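Local coordinates for protein esterase (Xanthomonas oryzae pv. oryzae, PDB 3H2G) that is an esterase that degrades the rice cell wall in pathogenesis, probably using the serine nucleophile of an alpha/beta-hydrolase fold, at residues S64-P70 with Y118-D124; N11-T17 with N43-E48; G77-G83 with P165-M171; M152-R156 with L193-F197. One frame throughout, in Å; residues are numbered along the deposited sequence.

Contact 1: residues S64-P70 with Y118-D124; sequences SGVLLIP and YVVVGSD
L67 and V121 face each other across a non-hydrogen-bonded pair of two antiparallel strands, where 60-71 meets 119-123 in the mixed sheet of an alpha/beta-hydrolase fold. From CB, which leaves the sheet on the same face as V121, the L67 chain runs to CG held anti to the backbone N (chi1 168°). With chi2 near 62° as well, CD1 swings back toward the other strand, where it rests against two valine methyls: V121 CG2 at 3.6 Å and V119 CG1 at 3.8 Å. V158 and A155 of helix 141-162 cover this face. On the other face L68 and V120 lie side by side, pointing the same way, their CB atoms 4.0 Å apart, with L68 packed against helix 108-114. Hydrogen bonds in both directions link V66 with G122 and L68 with V120. At the S64 end of the pairing, D124 N donates to S64 O at 2.9 Å, and S64 OG donates to D124 OD2 at 2.6 Å on the anti lone pair of that oxygen. S64 OG also bonds K130 N, and D124 OD1 bonds Q96 N. With both its oxygens bonded, the buried carboxylate is probably stabilised in its ionised form.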
# COMPACT_ATOMS: atom_id res chain seq x y z
N SER A 64 -12.00 -6.20 5.70
CA SER A 64 -11.92 -5.60 7.02
C SER A 64 -11.08 -4.33 6.91
O SER A 64 -10.47 -4.06 5.87
CB SER A 64 -11.29 -6.59 8.01
OG SER A 64 -10.01 -7.03 7.59
N GLY A 65 -11.07 -3.53 7.97
CA GLY A 65 -10.30 -2.31 7.92
C GLY A 65 -10.00 -1.75 9.29
O GLY A 65 -10.51 -2.25 10.30
N VAL A 66 -9.16 -0.73 9.33
CA VAL A 66 -8.79 -0.08 10.58
C VAL A 66 -9.25 1.37 10.50
O VAL A 66 -9.24 1.98 9.43
CB VAL A 66 -7.25 -0.13 10.81
CG1 VAL A 66 -6.51 0.52 9.65
CG2 VAL A 66 -6.90 0.56 12.12
N LEU A 67 -9.67 1.91 11.64
CA LEU A 67 -10.14 3.29 11.71
C LEU A 67 -9.53 3.94 12.94
O LEU A 67 -9.73 3.46 14.06
CB LEU A 67 -11.67 3.34 11.80
CG LEU A 67 -12.32 4.68 12.17
CD1 LEU A 67 -12.00 5.73 11.11
CD2 LEU A 67 -13.83 4.49 12.29
N LEU A 68 -8.77 5.01 12.73
CA LEU A 68 -8.15 5.74 13.84
C LEU A 68 -8.88 7.07 13.97
O LEU A 68 -8.96 7.84 13.01
CB LEU A 68 -6.66 5.97 13.54
CG LEU A 68 -5.85 4.70 13.26
CD1 LEU A 68 -4.39 5.06 12.99
CD2 LEU A 68 -5.95 3.75 14.45
N ILE A 69 -9.41 7.33 15.16
CA ILE A 69 -10.17 8.55 15.41
C ILE A 69 -9.49 9.45 16.43
O ILE A 69 -9.22 9.03 17.55
CB ILE A 69 -11.59 8.22 15.92
CG1 ILE A 69 -12.27 7.24 14.96
CG2 ILE A 69 -12.41 9.50 16.05
CD1 ILE A 69 -13.65 6.79 15.43
N PRO A 70 -9.22 10.71 16.05
CA PRO A 70 -8.57 11.66 16.97
C PRO A 70 -9.62 12.31 17.87
O PRO A 70 -10.81 12.32 17.55
CB PRO A 70 -7.93 12.67 16.02
CG PRO A 70 -8.96 12.75 14.93
CD PRO A 70 -9.34 11.30 14.70
N TYR A 118 -5.81 13.78 12.12
CA TYR A 118 -6.22 13.12 10.90
C TYR A 118 -7.00 11.84 11.19
O TYR A 118 -6.55 11.00 11.96
CB TYR A 118 -5.01 12.74 10.04
CG TYR A 118 -4.29 13.91 9.41
CD1 TYR A 118 -3.35 14.65 10.12
CD2 TYR A 118 -4.54 14.27 8.08
CE1 TYR A 118 -2.69 15.73 9.54
CE2 TYR A 118 -3.89 15.34 7.49
CZ TYR A 118 -2.96 16.07 8.22
OH TYR A 118 -2.32 17.13 7.64
N VAL A 119 -8.19 11.71 10.61
CA VAL A 119 -8.96 10.48 10.78
C VAL A 119 -8.31 9.56 9.75
O VAL A 119 -8.19 9.93 8.58
CB VAL A 119 -10.45 10.69 10.45
CG1 VAL A 119 -11.18 9.34 10.47
CG2 VAL A 119 -11.08 11.62 11.47
N VAL A 120 -7.88 8.38 10.17
CA VAL A 120 -7.22 7.46 9.26
C VAL A 120 -8.01 6.19 9.04
O VAL A 120 -8.41 5.52 10.00
CB VAL A 120 -5.81 7.09 9.78
CG1 VAL A 120 -5.09 6.20 8.76
CG2 VAL A 120 -5.00 8.34 10.05
N VAL A 121 -8.24 5.86 7.78
CA VAL A 121 -8.98 4.65 7.42
C VAL A 121 -8.16 3.82 6.45
O VAL A 121 -7.68 4.33 5.44
CB VAL A 121 -10.32 4.98 6.73
CG1 VAL A 121 -11.08 3.69 6.45
CG2 VAL A 121 -11.15 5.90 7.61
N GLY A 122 -8.01 2.54 6.76
CA GLY A 122 -7.25 1.67 5.88
C GLY A 122 -7.93 0.32 5.71
O GLY A 122 -8.46 -0.24 6.68
N SER A 123 -7.95 -0.19 4.49
CA SER A 123 -8.55 -1.49 4.23
C SER A 123 -7.45 -2.52 4.35
O SER A 123 -6.30 -2.23 4.05
CB SER A 123 -9.12 -1.55 2.81
OG SER A 123 -9.48 -2.88 2.46
N ASP A 124 -7.79 -3.73 4.82
CA ASP A 124 -6.78 -4.77 4.91
C ASP A 124 -6.60 -5.38 3.52
O ASP A 124 -5.67 -6.16 3.30
CB ASP A 124 -7.20 -5.85 5.92
CG ASP A 124 -7.03 -5.38 7.36
OD1 ASP A 124 -5.97 -4.80 7.67
OD2 ASP A 124 -7.95 -5.60 8.17

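Contact 2: residues N11-T17 with N43-E48; sequences NFLTSYT and NVRVAE
F12 and R45 stack on one face of an antiparallel strand pair, 7-16 with 43-54, at the outer margin of the alpha/beta-hydrolase sheet. The guanidinium lies flat on the ring, planes 15° apart, in a cation-pi stack; the modelled separation is tighter than real atoms allow, so its exact spacing is doubtful. The extended arginine chain rises from the sheet and leans diagonally to the ring, while A47 CB fills the hollow beside F12 CD2. V158 and L162 of helix 141-162 also pack on the phenylalanine.

On the opposite face V46 is the bump: its CG2 presses obliquely on the Y16 ring, 3.4 Å from CE1, while CG1 looks toward L13 CD1. Next to it L13 crosses the E48 side chain at about a right angle, laying CD2 3.7 Å from OE1. L13 is the extra residue of a beta bulge: L13 N bonds V46 O, whereas V46 N bonds T14 O. Its side chain packs on helix 96-102, against A97 and R101.

E48 comes alongside N11 because its CG sits between the backbone N and the carbonyl carbon (chi1 62°). Its OE2 forms a salt bridge with K98, leaving OE1 to the asparagine. N11 ND2 donates to E48 OE1 at 3.1 Å, arriving from above the carboxylate plane, 38° out of it.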
# COMPACT_ATOMS: atom_id res chain seq x y z
N ASN A 11 -15.99 -2.48 15.76
CA ASN A 11 -15.61 -2.71 17.14
C ASN A 11 -14.46 -1.80 17.53
O ASN A 11 -13.54 -1.57 16.74
CB ASN A 11 -15.20 -4.18 17.31
CG ASN A 11 -14.91 -4.54 18.74
OD1 ASN A 11 -15.75 -4.37 19.62
ND2 ASN A 11 -13.71 -5.07 18.98
N PHE A 12 -14.51 -1.27 18.75
CA PHE A 12 -13.44 -0.40 19.21
C PHE A 12 -12.52 -1.24 20.09
O PHE A 12 -12.97 -1.95 20.99
CB PHE A 12 -14.03 0.79 19.96
CG PHE A 12 -14.98 1.60 19.11
CD1 PHE A 12 -16.32 1.25 19.03
CD2 PHE A 12 -14.51 2.65 18.33
CE1 PHE A 12 -17.19 1.93 18.17
CE2 PHE A 12 -15.37 3.34 17.47
CZ PHE A 12 -16.71 2.98 17.39
N LEU A 13 -11.22 -1.16 19.80
CA LEU A 13 -10.22 -1.94 20.52
C LEU A 13 -9.59 -1.29 21.73
O LEU A 13 -9.57 -1.87 22.82
CB LEU A 13 -9.11 -2.36 19.55
CG LEU A 13 -9.51 -3.29 18.40
CD1 LEU A 13 -8.29 -3.60 17.53
CD2 LEU A 13 -10.10 -4.57 18.98
N THR A 14 -9.05 -0.09 21.55
CA THR A 14 -8.39 0.62 22.63
C THR A 14 -8.19 2.08 22.25
O THR A 14 -8.57 2.51 21.15
CB THR A 14 -7.00 -0.01 22.93
OG1 THR A 14 -6.40 0.63 24.06
CG2 THR A 14 -6.09 0.14 21.73
N SER A 15 -7.61 2.86 23.16
CA SER A 15 -7.33 4.27 22.91
C SER A 15 -5.99 4.61 23.54
O SER A 15 -5.59 4.01 24.53
CB SER A 15 -8.43 5.16 23.51
OG SER A 15 -9.69 4.89 22.93
N TYR A 16 -5.30 5.58 22.95
CA TYR A 16 -4.01 6.02 23.46
C TYR A 16 -4.10 7.50 23.79
O TYR A 16 -4.66 8.28 23.02
CB TYR A 16 -2.92 5.79 22.42
CG TYR A 16 -2.92 4.37 21.91
CD1 TYR A 16 -3.29 4.08 20.60
CD2 TYR A 16 -2.61 3.31 22.76
CE1 TYR A 16 -3.36 2.77 20.15
CE2 TYR A 16 -2.68 1.99 22.32
CZ TYR A 16 -3.06 1.73 21.01
OH TYR A 16 -3.15 0.43 20.58
N THR A 17 -3.54 7.89 24.93
CA THR A 17 -3.58 9.29 25.35
C THR A 17 -2.59 10.14 24.58
O THR A 17 -1.60 9.64 24.03
CB THR A 17 -3.24 9.43 26.85
OG1 THR A 17 -1.87 9.09 27.06
CG2 THR A 17 -4.13 8.52 27.69
N ASN A 43 -5.73 12.53 21.38
CA ASN A 43 -5.75 11.19 21.96
C ASN A 43 -6.17 10.42 20.70
O ASN A 43 -6.73 11.02 19.78
CB ASN A 43 -6.85 11.03 23.02
CG ASN A 43 -6.67 11.94 24.22
OD1 ASN A 43 -5.57 12.06 24.77
ND2 ASN A 43 -7.76 12.57 24.65
N VAL A 44 -5.91 9.12 20.64
CA VAL A 44 -6.29 8.36 19.45
C VAL A 44 -7.05 7.09 19.80
O VAL A 44 -6.59 6.28 20.60
CB VAL A 44 -5.04 7.97 18.62
CG1 VAL A 44 -5.47 7.15 17.40
CG2 VAL A 44 -4.30 9.22 18.18
N ARG A 45 -8.22 6.93 19.19
CA ARG A 45 -9.04 5.75 19.42
C ARG A 45 -8.85 4.80 18.24
O ARG A 45 -8.85 5.22 17.08
CB ARG A 45 -10.52 6.14 19.53
CG ARG A 45 -11.42 5.00 19.98
CD ARG A 45 -12.87 5.45 20.05
NE ARG A 45 -13.71 4.49 20.76
CZ ARG A 45 -15.03 4.52 20.79
NH1 ARG A 45 -15.69 5.47 20.13
NH2 ARG A 45 -15.71 3.61 21.47
N VAL A 46 -8.68 3.51 18.55
CA VAL A 46 -8.49 2.50 17.52
C VAL A 46 -9.75 1.66 17.35
O VAL A 46 -10.26 1.08 18.31
CB VAL A 46 -7.32 1.56 17.86
CG1 VAL A 46 -7.12 0.54 16.74
CG2 VAL A 46 -6.06 2.37 18.08
N ALA A 47 -10.26 1.61 16.13
CA ALA A 47 -11.45 0.84 15.83
C ALA A 47 -11.19 -0.08 14.64
O ALA A 47 -10.28 0.16 13.84
CB ALA A 47 -12.63 1.77 15.52
N GLU A 48 -11.98 -1.14 14.54
CA GLU A 48 -11.87 -2.09 13.45
C GLU A 48 -13.27 -2.26 12.89
O GLU A 48 -14.25 -1.93 13.56
CB GLU A 48 -11.33 -3.43 13.95
CG GLU A 48 -12.23 -4.12 14.97
CD GLU A 48 -11.59 -5.36 15.57
OE1 GLU A 48 -12.25 -6.02 16.40
OE2 GLU A 48 -10.43 -5.67 15.22

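Contact 3: residues G77-G83 with P165-M171; sequences GPYPLLG and PLSGKVM
A two-residue shift of register interrupts the parallel pairing here: Y79 is paired with L166, but L81 with V170, so the second chain spends extra residues in a beta bulge around S167 and G168. Water 1 fills the bend, accepting from G168 N and donating to both Y79 O and K169 O, the last at 2.9 Å. S167 OG braces the corner from within as an ST turn, accepting from K169 N. S167 CB meanwhile rests 3.8 Å from CB of P78, whose preceding peptide bond is cis.

Before the bulge, Y79 N donates to P165 O at 2.8 Å. S167 N returns a bond to Y79 O from above the carbonyl plane, 49° out of it. The Y79 side chain runs alongside P165, bringing CE2 to 4.0 Å from P165 CG, and its hydroxyl bonds C75 O.

Beyond the corner the chains settle into neighbouring parallel strands of the alpha/beta-hydrolase sheet, 79-85 and 169-175, the second leading toward a probable nucleophile elbow at G174, S176 and G178. L81 N bonds K169 O, and M171 N and G83 N continue the pattern. M171 reaches back along the strand on an extended chain, setting CE 3.9 Å from P80 CB. The L82 side chain sets CG opposite its own amide nitrogen (chi1 176°), which helps lay CD1 beside M171 CB at 3.6 Å. On the other face L81 and V170 both meet M152 and R156 of helix 141-162.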
# COMPACT_ATOMS: atom_id res chain seq x y z
N GLY A 77 -12.68 18.98 16.37
CA GLY A 77 -12.79 18.82 14.93
C GLY A 77 -13.03 20.16 14.24
O GLY A 77 -12.87 21.21 14.86
N PRO A 78 -13.42 20.15 12.95
CA PRO A 78 -13.63 18.97 12.10
C PRO A 78 -12.29 18.38 11.67
O PRO A 78 -11.28 19.08 11.66
CB PRO A 78 -14.41 19.53 10.90
CG PRO A 78 -14.95 20.85 11.38
CD PRO A 78 -13.84 21.37 12.24
N TYR A 79 -12.30 17.11 11.29
CA TYR A 79 -11.07 16.43 10.88
C TYR A 79 -11.10 15.98 9.44
O TYR A 79 -12.14 15.61 8.91
CB TYR A 79 -10.83 15.18 11.73
CG TYR A 79 -11.01 15.37 13.21
CD1 TYR A 79 -10.13 16.15 13.95
CD2 TYR A 79 -12.07 14.75 13.88
CE1 TYR A 79 -10.29 16.32 15.32
CE2 TYR A 79 -12.24 14.91 15.25
CZ TYR A 79 -11.35 15.69 15.97
OH TYR A 79 -11.53 15.86 17.32
N PRO A 80 -9.93 15.99 8.77
CA PRO A 80 -9.88 15.54 7.38
C PRO A 80 -9.89 14.01 7.43
O PRO A 80 -9.53 13.42 8.46
CB PRO A 80 -8.54 16.09 6.90
CG PRO A 80 -7.69 16.01 8.13
CD PRO A 80 -8.63 16.53 9.20
N LEU A 81 -10.32 13.37 6.35
CA LEU A 81 -10.36 11.91 6.29
C LEU A 81 -9.25 11.42 5.38
O LEU A 81 -9.25 11.71 4.19
CB LEU A 81 -11.71 11.43 5.75
CG LEU A 81 -11.88 9.92 5.59
CD1 LEU A 81 -11.79 9.25 6.95
CD2 LEU A 81 -13.23 9.61 4.95
N LEU A 82 -8.30 10.68 5.95
CA LEU A 82 -7.17 10.16 5.19
C LEU A 82 -7.27 8.65 4.94
O LEU A 82 -7.27 7.86 5.88
CB LEU A 82 -5.86 10.46 5.92
CG LEU A 82 -4.57 9.90 5.31
CD1 LEU A 82 -4.32 10.55 3.96
CD2 LEU A 82 -3.40 10.16 6.25
N GLY A 83 -7.37 8.27 3.67
CA GLY A 83 -7.44 6.86 3.31
C GLY A 83 -6.01 6.38 3.20
O GLY A 83 -5.17 7.03 2.58
N PRO A 165 -16.91 14.82 14.01
CA PRO A 165 -16.95 15.93 13.06
C PRO A 165 -15.91 15.85 11.94
O PRO A 165 -14.71 15.95 12.18
CB PRO A 165 -16.75 17.15 13.96
CG PRO A 165 -15.82 16.63 15.00
CD PRO A 165 -16.41 15.26 15.32
N LEU A 166 -16.38 15.67 10.71
CA LEU A 166 -15.52 15.58 9.53
C LEU A 166 -15.62 16.89 8.74
O LEU A 166 -16.71 17.45 8.61
CB LEU A 166 -15.94 14.41 8.65
CG LEU A 166 -15.92 13.03 9.31
CD1 LEU A 166 -16.43 11.97 8.34
CD2 LEU A 166 -14.51 12.70 9.77
N SER A 167 -14.49 17.36 8.22
CA SER A 167 -14.47 18.61 7.46
C SER A 167 -15.04 18.44 6.06
O SER A 167 -15.50 19.41 5.45
CB SER A 167 -13.04 19.14 7.37
OG SER A 167 -12.24 18.29 6.57
N GLY A 168 -15.00 17.22 5.55
CA GLY A 168 -15.48 16.95 4.21
C GLY A 168 -14.30 16.76 3.28
O GLY A 168 -14.44 16.20 2.19
N LYS A 169 -13.14 17.23 3.70
CA LYS A 169 -11.93 17.10 2.89
C LYS A 169 -11.39 15.68 3.00
O LYS A 169 -11.38 15.08 4.09
CB LYS A 169 -10.87 18.10 3.34
CG LYS A 169 -11.30 19.55 3.17
CD LYS A 169 -10.16 20.51 3.49
CE LYS A 169 -10.64 21.96 3.49
NZ LYS A 169 -11.20 22.39 2.19
N VAL A 170 -10.95 15.13 1.87
CA VAL A 170 -10.42 13.78 1.83
C VAL A 170 -8.99 13.79 1.30
O VAL A 170 -8.64 14.57 0.43
CB VAL A 170 -11.29 12.88 0.92
CG1 VAL A 170 -10.72 11.47 0.87
CG2 VAL A 170 -12.72 12.87 1.43
N MET A 171 -8.17 12.90 1.85
CA MET A 171 -6.78 12.79 1.43
C MET A 171 -6.42 11.32 1.30
O MET A 171 -7.13 10.45 1.81
CB MET A 171 -5.87 13.45 2.46
CG MET A 171 -6.12 14.94 2.63
SD MET A 171 -4.98 15.63 3.83
CE MET A 171 -5.85 17.14 4.30
O HOH W 1 -13.37 14.82 6.22

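Contact 4: residues M152-R156 with L193-F197; sequences MRAAR and LSKEF
Helix 141-162, which packs on the central sheet of the alpha/beta-hydrolase fold, is tied here by two arginines one turn apart to the loop joining helix 177-192 to strand 198-205. R153 grips E196 in a side-on, two-pronged salt bridge: NE meets OE1 at 2.8 Å and NH2 meets OE2 at 2.9 Å, both on the syn side of the carboxylate. The two planes are nearly coplanar, 9° apart, which fixes the rotation of both groups. R153 NH1 pairs in turn with D150 of its own helix, so the guanidinium lies between two acids and its positive charge is probably well stabilised. L193 closes on the NH2 edge with its methyls.

R156 works on the backbone of the same glutamate. Its NH1 donates to E196 O at 2.9 Å, in the guanidinium plane but 37° above that of the carbonyl. F197 CE1 sits against one face of the R156 guanidinium, the planes 21° apart.

F197 enters between the helix side chains: its edge faces R153 CG, 3.9 Å from CZ, and M152 CB touches CE1. The M152 sulfur makes an oblique Met-aromatic contact, 5.1 Å from the ring centroid. Water 3 joins R156 to E196, accepting from R156 NH1 and donating to E196 OE1 at 2.8 Å.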
# COMPACT_ATOMS: atom_id res chain seq x y z
N MET A 152 -13.53 3.40 3.14
CA MET A 152 -13.81 4.78 3.51
C MET A 152 -15.31 5.01 3.62
O MET A 152 -15.77 5.76 4.49
CB MET A 152 -13.20 5.73 2.47
CG MET A 152 -11.69 5.65 2.39
SD MET A 152 -10.98 6.88 1.26
CE MET A 152 -10.89 8.24 2.31
N ARG A 153 -16.08 4.35 2.76
CA ARG A 153 -17.53 4.48 2.80
C ARG A 153 -18.06 3.90 4.11
O ARG A 153 -18.87 4.53 4.79
CB ARG A 153 -18.16 3.75 1.61
CG ARG A 153 -17.95 4.47 0.29
CD ARG A 153 -18.40 3.63 -0.89
NE ARG A 153 -18.48 4.42 -2.12
CZ ARG A 153 -18.56 3.91 -3.34
NH1 ARG A 153 -18.56 2.60 -3.52
NH2 ARG A 153 -18.65 4.72 -4.39
N ALA A 154 -17.58 2.71 4.47
CA ALA A 154 -18.01 2.05 5.70
C ALA A 154 -17.55 2.82 6.93
O ALA A 154 -18.29 2.96 7.91
CB ALA A 154 -17.49 0.62 5.73
N ALA A 155 -16.31 3.32 6.90
CA ALA A 155 -15.78 4.09 8.02
C ALA A 155 -16.64 5.33 8.25
O ALA A 155 -16.87 5.73 9.40
CB ALA A 155 -14.34 4.50 7.74
N ARG A 156 -17.10 5.96 7.17
CA ARG A 156 -17.94 7.15 7.30
C ARG A 156 -19.23 6.83 8.05
O ARG A 156 -19.79 7.69 8.74
CB ARG A 156 -18.25 7.74 5.92
CG ARG A 156 -17.14 8.65 5.41
CD ARG A 156 -17.44 9.19 4.01
NE ARG A 156 -16.61 10.35 3.69
CZ ARG A 156 -16.60 10.95 2.50
NH1 ARG A 156 -17.38 10.50 1.53
NH2 ARG A 156 -15.83 12.01 2.30
N LEU A 193 -15.61 9.38 -8.83
CA LEU A 193 -16.24 9.74 -7.56
C LEU A 193 -15.88 11.08 -6.93
O LEU A 193 -15.90 11.21 -5.71
CB LEU A 193 -15.93 8.62 -6.55
CG LEU A 193 -16.11 7.19 -7.07
CD1 LEU A 193 -15.52 6.19 -6.08
CD2 LEU A 193 -17.58 6.91 -7.32
N SER A 194 -15.59 12.09 -7.75
CA SER A 194 -15.22 13.40 -7.21
C SER A 194 -16.31 14.07 -6.37
O SER A 194 -16.00 14.91 -5.53
CB SER A 194 -14.78 14.34 -8.34
OG SER A 194 -15.81 14.56 -9.27
N LYS A 195 -17.57 13.71 -6.58
CA LYS A 195 -18.63 14.32 -5.78
C LYS A 195 -18.70 13.69 -4.39
O LYS A 195 -18.90 14.39 -3.40
CB LYS A 195 -20.00 14.17 -6.46
CG LYS A 195 -21.13 14.80 -5.65
CD LYS A 195 -22.49 14.64 -6.30
CE LYS A 195 -23.58 15.28 -5.44
NZ LYS A 195 -24.93 15.21 -6.06
N GLU A 196 -18.51 12.38 -4.32
CA GLU A 196 -18.56 11.66 -3.05
C GLU A 196 -17.35 11.92 -2.15
O GLU A 196 -17.49 12.01 -0.93
CB GLU A 196 -18.69 10.16 -3.31
CG GLU A 196 -18.78 9.31 -2.05
CD GLU A 196 -19.01 7.84 -2.36
OE1 GLU A 196 -19.09 7.03 -1.42
OE2 GLU A 196 -19.12 7.51 -3.56
N PHE A 197 -16.18 12.02 -2.77
CA PHE A 197 -14.93 12.25 -2.03
C PHE A 197 -14.24 13.52 -2.50
O PHE A 197 -13.71 13.57 -3.61
CB PHE A 197 -13.98 11.07 -2.23
CG PHE A 197 -14.54 9.76 -1.75
CD1 PHE A 197 -14.58 9.46 -0.39
CD2 PHE A 197 -15.01 8.83 -2.66
CE1 PHE A 197 -15.10 8.25 0.06
CE2 PHE A 197 -15.53 7.61 -2.22
CZ PHE A 197 -15.57 7.32 -0.86
O HOH W 2 -15.84 14.51 0.64
O HOH W 3 -18.97 8.06 1.20

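How the contacts relate
Contacts 2, 1 and 3 follow one another across a single sheet, and contact 4 ties down a helix packed on it. Contacts 1 and 2 are joined where strands 43-54 and 60-71 meet, A47 N lying 2.8 Å from L67 O. Contacts 1 and 3 meet through V119 O and L82 N at 2.7 Å, a probable hydrogen bond. Contact 4 touches both: V121 CG2 is 3.5 Å from A155 CB, and V170 CG1 is 3.5 Å from M152 CE. Contacts 2 and 4 stay apart, their centres about 22 Å from each other. Of the probable S176-H377-D336 triad, the nucleophile follows strand 169-175 of contact 3, where L82 lies near the elbow without touching it.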